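Local coordinates for protein manganese lipoxygenase (Gaeumannomyces graminis, PDB 5FX8) that oxidises linoleic and alpha-linolenic acids with molecular oxygen to 11S- and 13R-hydroperoxy fatty acids, using a catalytic manganese ion, at residues 172-177 and 479-484. Residues are numbered along the deposited sequence; the frame is centred on the assembly and turned at random.
Sequences NPYVLK and HVMNQG. With MN (manganese (II) ion), chain I.
Asn172 OD1, which lies 3.7 Å from Met481 SD across the contact, accepts a hydrogen bond from Tyr174 N at 3.2 Å and so closes an Asx turn. The amide comes to this place with CG anti to the backbone N (chi1 173°); the donor is tilted from the carbonyl plane, yet the N-H points fairly straight at the oxygen. At the other end of the amide, ND2 bonds to Asp282 of helix 268-305, which holds the group from both ends. Within this turn Tyr174 lies with the edge of its ring against Met481: Met481 SD stands 3.6 Å from Tyr174 CD2, near the ring plane, a Met-aromatic contact. Bends at chi2 and chi3 of Met481 carry its CE to 3.7 Å from Tyr174 CD2. Nearby, Pro173 CD meets Val480 CG1 at 3.7 Å, and Pro173 CG stands over the rim of one face of the Tyr174 ring. Asn482, just past the end of helix 460-481, takes no part in this packing; its OD1 binds manganese at 2.4 Å, with His290, His294, His478 and Val618 as the other protein ligands. A loop held by its own turn and by Asp282 thus meets the helix end without a hydrogen bond across, and Met481, packed also near His290, sits in a second shell, consistent with steadying the helix end that carries His478 and leads into Asn482.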
# COMPACT_ATOMS: atom_id res chain seq x y z
N ASN A 172 -10.27 -5.62 9.71
CA ASN A 172 -9.47 -6.82 9.88
C ASN A 172 -10.43 -7.97 10.03
O ASN A 172 -10.83 -8.32 11.14
CB ASN A 172 -8.54 -6.77 11.09
CG ASN A 172 -7.84 -8.11 11.33
OD1 ASN A 172 -7.93 -9.03 10.50
ND2 ASN A 172 -7.11 -8.23 12.44
N PRO A 173 -10.80 -8.61 8.92
CA PRO A 173 -11.81 -9.67 8.96
C PRO A 173 -11.23 -11.08 9.01
O PRO A 173 -11.97 -12.04 8.85
CB PRO A 173 -12.52 -9.45 7.62
CG PRO A 173 -11.40 -9.02 6.73
CD PRO A 173 -10.55 -8.11 7.56
N TYR A 174 -9.94 -11.20 9.19
CA TYR A 174 -9.26 -12.46 9.04
C TYR A 174 -9.04 -13.18 10.36
O TYR A 174 -8.39 -14.22 10.35
CB TYR A 174 -7.95 -12.23 8.33
CG TYR A 174 -8.13 -11.96 6.88
CD1 TYR A 174 -8.59 -12.95 6.04
CD2 TYR A 174 -7.85 -10.73 6.34
CE1 TYR A 174 -8.74 -12.73 4.76
CE2 TYR A 174 -8.00 -10.51 5.03
CZ TYR A 174 -8.44 -11.53 4.26
OH TYR A 174 -8.61 -11.35 2.94
N VAL A 175 -9.56 -12.67 11.48
CA VAL A 175 -9.25 -13.26 12.78
C VAL A 175 -10.52 -13.80 13.41
O VAL A 175 -10.50 -14.85 14.06
CB VAL A 175 -8.47 -12.28 13.70
CG1 VAL A 175 -9.25 -11.08 14.10
CG2 VAL A 175 -8.02 -12.96 14.96
N LEU A 176 -11.65 -13.15 13.17
CA LEU A 176 -12.88 -13.53 13.85
C LEU A 176 -13.33 -14.94 13.48
O LEU A 176 -13.16 -15.40 12.35
CB LEU A 176 -13.97 -12.52 13.51
CG LEU A 176 -15.31 -12.73 14.20
CD1 LEU A 176 -15.21 -12.23 15.65
CD2 LEU A 176 -16.43 -12.07 13.41
N LYS A 177 -13.94 -15.63 14.43
CA LYS A 177 -14.36 -17.00 14.19
C LYS A 177 -15.54 -17.31 15.09
O LYS A 177 -15.54 -16.94 16.26
CB LYS A 177 -13.19 -17.96 14.45
CG LYS A 177 -13.58 -19.23 15.10
CD LYS A 177 -12.56 -19.62 16.18
CE LYS A 177 -13.10 -20.73 17.10
NZ LYS A 177 -12.09 -21.05 18.15
N HIS A 479 -4.55 -5.26 0.58
CA HIS A 479 -4.87 -3.88 0.87
C HIS A 479 -5.94 -3.75 1.94
O HIS A 479 -6.28 -2.65 2.33
CB HIS A 479 -5.29 -3.20 -0.43
CG HIS A 479 -4.39 -3.50 -1.59
ND1 HIS A 479 -3.02 -3.56 -1.49
CD2 HIS A 479 -4.67 -3.77 -2.89
CE1 HIS A 479 -2.50 -3.83 -2.67
NE2 HIS A 479 -3.48 -3.97 -3.54
N VAL A 480 -6.47 -4.85 2.42
CA VAL A 480 -7.33 -4.79 3.58
C VAL A 480 -6.48 -4.79 4.85
O VAL A 480 -6.81 -4.13 5.83
CB VAL A 480 -8.33 -5.96 3.54
CG1 VAL A 480 -9.16 -6.03 4.79
CG2 VAL A 480 -9.22 -5.84 2.34
N MET A 481 -5.36 -5.51 4.84
CA MET A 481 -4.55 -5.63 6.04
C MET A 481 -3.49 -4.54 6.13
O MET A 481 -3.21 -4.05 7.22
CB MET A 481 -3.87 -7.00 6.08
CG MET A 481 -4.79 -8.18 6.16
SD MET A 481 -5.60 -8.29 7.75
CE MET A 481 -4.88 -9.81 8.34
N ASN A 482 -2.90 -4.16 5.01
CA ASN A 482 -1.73 -3.31 4.92
C ASN A 482 -2.09 -2.19 3.97
O ASN A 482 -3.24 -1.76 3.95
CB ASN A 482 -0.54 -4.11 4.42
CG ASN A 482 0.76 -3.41 4.63
OD1 ASN A 482 1.62 -3.40 3.75
ND2 ASN A 482 0.91 -2.81 5.80
N GLN A 483 -1.13 -1.73 3.17
CA GLN A 483 -1.34 -0.66 2.19
C GLN A 483 -1.93 0.55 2.93
O GLN A 483 -1.35 0.96 3.94
CB GLN A 483 -2.16 -1.21 1.02
CG GLN A 483 -2.05 -0.42 -0.29
CD GLN A 483 -0.65 -0.37 -0.93
OE1 GLN A 483 0.00 -1.39 -1.15
NE2 GLN A 483 -0.22 0.81 -1.27
N GLY A 484 -3.03 1.14 2.47
CA GLY A 484 -3.57 2.31 3.12
C GLY A 484 -4.51 2.02 4.25
O GLY A 484 -5.03 2.94 4.89
MN MN I . 2.47 -5.41 2.71
O HOH W 1 4.31 -4.93 4.22